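Local coordinates for SusD-like protein BACOVA_02651 (Bacteroides ovatus, PDB 5E75), which binds polysaccharide at the cell surface and probably captures xyloglucan before its transport into the periplasm for degradation, at residues A[356-360]-A[361-365]. Numbering follows the deposited sequence.
Sequences YILRL and ADVYL
Arg359 O accepts a bond from Asp362 N (3.0 Å, bent to 131° at the hydrogen) and Leu360 O one from Tyr364 N (3.0 Å, 159°), closing the first helical turn straight after the strand. At the N-cap, Arg359 is joined to Asp362 a second way, through a water that accepts from Arg359 N and donates to Asp362 OD2, each at 2.8 Å. This bridge, with salt bridges to Arg411 and Lys189, fixes the buried carboxylate and probably keeps it ionised. Leu358 crosses Asp362 at about a right angle, setting Leu358 CD1 3.8 Å from Asp362 CB, while its other methyl, CD2, meets Val363 CG2 at 4.1 Å. Leu360 has CG anti to its own N (chi1 -174°), which carries its branch obliquely across to the CE1 side of the Tyr364 ring; there Leu360 CG lies 3.6 Å from Tyr364 CE1, and Leu360 CD2 packs beside Tyr364 OH. Arg359 CD sits over the centre of one face of the Tyr356 ring; beyond it the bend at chi3 turns the guanidinium, bringing NH1 to 3.6 Å from Ala361 CB and pairing with Glu418, Glu414 and Glu243. The whole is a buried strand-to-helix junction: a strand with a classic beta bulge, where Ile357 and Leu358 both face Leu246, runs directly into helix 360-372 of the SusD-family fold.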
ATOM      1  N   TYR A 356       2.471  -3.064   6.060  1.00  8.62           N
ATOM      2  CA  TYR A 356       2.953  -3.858   4.938  1.00  8.16           C
ATOM      3  C   TYR A 356       3.414  -2.992   3.771  1.00  8.33           C
ATOM      4  O   TYR A 356       2.764  -2.000   3.419  1.00  9.51           O
ATOM      5  CB  TYR A 356       1.862  -4.800   4.435  1.00  8.41           C
ATOM      6  CG  TYR A 356       1.598  -5.977   5.329  1.00  8.18           C
ATOM      7  CD1 TYR A 356       2.544  -6.985   5.473  1.00  9.27           C
ATOM      8  CD2 TYR A 356       0.402  -6.099   6.015  1.00  8.42           C
ATOM      9  CE1 TYR A 356       2.324  -8.067   6.280  1.00  8.74           C
ATOM     10  CE2 TYR A 356       0.161  -7.206   6.837  1.00  9.68           C
ATOM     11  CZ  TYR A 356       1.150  -8.179   6.965  1.00  9.62           C
ATOM     12  OH  TYR A 356       0.961  -9.278   7.765  1.00  9.99           O
ATOM     13  N   ILE A 357       4.536  -3.388   3.172  1.00  8.99           N
ATOM     14  CA  ILE A 357       4.984  -2.858   1.893  1.00  8.49           C
ATOM     15  C   ILE A 357       4.788  -3.920   0.811  1.00 10.50           C
ATOM     16  O   ILE A 357       4.301  -3.615  -0.281  1.00 11.11           O
ATOM     17  CB  ILE A 357       6.450  -2.370   1.959  1.00  8.61           C
ATOM     18  CG1 ILE A 357       6.551  -1.160   2.888  1.00  9.46           C
ATOM     19  CG2 ILE A 357       6.988  -2.030   0.561  1.00 10.37           C
ATOM     20  CD1 ILE A 357       7.989  -0.713   3.201  1.00 12.31           C
ATOM     21  N   LEU A 358       5.145  -5.168   1.121  1.00  9.22           N
ATOM     22  CA  LEU A 358       4.937  -6.285   0.203  1.00  7.88           C
ATOM     23  C   LEU A 358       4.543  -7.578   0.926  1.00  8.75           C
ATOM     24  O   LEU A 358       5.281  -8.047   1.801  1.00  9.26           O
ATOM     25  CB  LEU A 358       6.197  -6.554  -0.623  1.00 10.59           C
ATOM     26  CG  LEU A 358       6.071  -7.653  -1.692  1.00 10.91           C
ATOM     27  CD1 LEU A 358       5.130  -7.203  -2.807  1.00 13.41           C
ATOM     28  CD2 LEU A 358       7.438  -8.021  -2.238  1.00 12.86           C
ATOM     29  N   ARG A 359       3.394  -8.146   0.555  1.00  8.68           N
ATOM     30  CA  ARG A 359       3.004  -9.483   0.982  1.00  8.25           C
ATOM     31  C   ARG A 359       3.192 -10.506  -0.143  1.00  8.65           C
ATOM     32  O   ARG A 359       3.088 -10.181  -1.325  1.00  9.29           O
ATOM     33  CB  ARG A 359       1.527  -9.504   1.419  1.00  9.88           C
ATOM     34  CG  ARG A 359       1.280  -8.838   2.733  1.00  9.34           C
ATOM     35  CD  ARG A 359      -0.038  -9.240   3.347  1.00  9.73           C
ATOM     36  NE  ARG A 359      -1.238  -8.631   2.779  1.00  7.83           N
ATOM     37  CZ  ARG A 359      -2.156  -9.275   2.065  1.00  7.86           C
ATOM     38  NH1 ARG A 359      -1.962 -10.524   1.652  1.00  8.75           N
ATOM     39  NH2 ARG A 359      -3.271  -8.648   1.724  1.00  9.25           N
ATOM     40  N   LEU A 360       3.389 -11.765   0.232  1.00  9.49           N
ATOM     41  CA  LEU A 360       3.524 -12.835  -0.759  1.00  9.21           C
ATOM     42  C   LEU A 360       2.311 -12.917  -1.690  1.00  9.79           C
ATOM     43  O   LEU A 360       2.476 -13.191  -2.889  1.00  9.76           O
ATOM     44  CB  LEU A 360       3.787 -14.166  -0.052  1.00 10.15           C
ATOM     45  CG  LEU A 360       4.088 -15.368  -0.941  1.00  9.97           C
ATOM     46  CD1 LEU A 360       5.401 -15.213  -1.687  1.00 11.06           C
ATOM     47  CD2 LEU A 360       4.082 -16.620  -0.098  1.00 11.42           C
ATOM     48  N   ALA A 361       1.106 -12.645  -1.187  1.00  8.76           N
ATOM     49  CA  ALA A 361      -0.067 -12.716  -2.058  1.00  8.78           C
ATOM     50  C   ALA A 361       0.032 -11.728  -3.219  1.00  9.47           C
ATOM     51  O   ALA A 361      -0.518 -11.977  -4.283  1.00  9.09           O
ATOM     52  CB  ALA A 361      -1.320 -12.461  -1.285  1.00  8.81           C
ATOM     53  N   ASP A 362       0.689 -10.595  -3.001  1.00  8.94           N
ATOM     54  CA  ASP A 362       0.919  -9.615  -4.070  1.00  9.51           C
ATOM     55  C   ASP A 362       1.764 -10.246  -5.181  1.00  8.61           C
ATOM     56  O   ASP A 362       1.495 -10.067  -6.372  1.00  9.53           O
ATOM     57  CB  ASP A 362       1.617  -8.400  -3.453  1.00 10.17           C
ATOM     58  CG  ASP A 362       1.518  -7.146  -4.273  1.00 14.52           C
ATOM     59  OD1 ASP A 362       1.375  -7.210  -5.499  1.00 14.99           O
ATOM     60  OD2 ASP A 362       1.588  -6.065  -3.655  1.00 15.58           O
ATOM     61  N   VAL A 363       2.805 -10.974  -4.789  1.00  7.97           N
ATOM     62  CA  VAL A 363       3.661 -11.617  -5.772  1.00  9.00           C
ATOM     63  C   VAL A 363       2.862 -12.679  -6.536  1.00  9.75           C
ATOM     64  O   VAL A 363       3.038 -12.817  -7.749  1.00 10.04           O
ATOM     65  CB  VAL A 363       4.958 -12.194  -5.145  1.00  9.13           C
ATOM     66  CG1 VAL A 363       5.893 -12.679  -6.217  1.00 11.02           C
ATOM     67  CG2 VAL A 363       5.657 -11.151  -4.295  1.00 11.29           C
ATOM     68  N   TYR A 364       1.987 -13.404  -5.841  1.00  8.65           N
ATOM     69  CA  TYR A 364       1.125 -14.388  -6.515  1.00  9.57           C
ATOM     70  C   TYR A 364       0.277 -13.718  -7.585  1.00 11.42           C
ATOM     71  O   TYR A 364       0.186 -14.194  -8.722  1.00 10.12           O
ATOM     72  CB  TYR A 364       0.200 -15.102  -5.512  1.00  8.83           C
ATOM     73  CG  TYR A 364       0.845 -16.179  -4.638  1.00  9.29           C
ATOM     74  CD1 TYR A 364       2.221 -16.277  -4.497  1.00 10.69           C
ATOM     75  CD2 TYR A 364       0.060 -17.112  -3.959  1.00  9.65           C
ATOM     76  CE1 TYR A 364       2.789 -17.273  -3.706  1.00 10.46           C
ATOM     77  CE2 TYR A 364       0.625 -18.087  -3.177  1.00  9.08           C
ATOM     78  CZ  TYR A 364       1.984 -18.169  -3.047  1.00 10.29           C
ATOM     79  OH  TYR A 364       2.485 -19.194  -2.272  1.00 11.87           O
ATOM     80  N   LEU A 365      -0.380 -12.623  -7.227  1.00  9.02           N
ATOM     81  CA  LEU A 365      -1.252 -11.947  -8.171  1.00  8.68           C
ATOM     82  C   LEU A 365      -0.475 -11.255  -9.290  1.00  8.60           C
ATOM     83  O   LEU A 365      -0.931 -11.205 -10.430  1.00  9.86           O
ATOM     84  CB  LEU A 365      -2.186 -10.948  -7.454  1.00  9.57           C
ATOM     85  CG  LEU A 365      -3.185 -11.575  -6.488  1.00  9.77           C
ATOM     86  CD1 LEU A 365      -3.958 -10.504  -5.755  1.00 12.99           C
ATOM     87  CD2 LEU A 365      -4.139 -12.486  -7.183  1.00 11.86           C
TER
HETATM   88  O   HOH W   1       1.744  -6.391  -0.830  1.00 10.53           O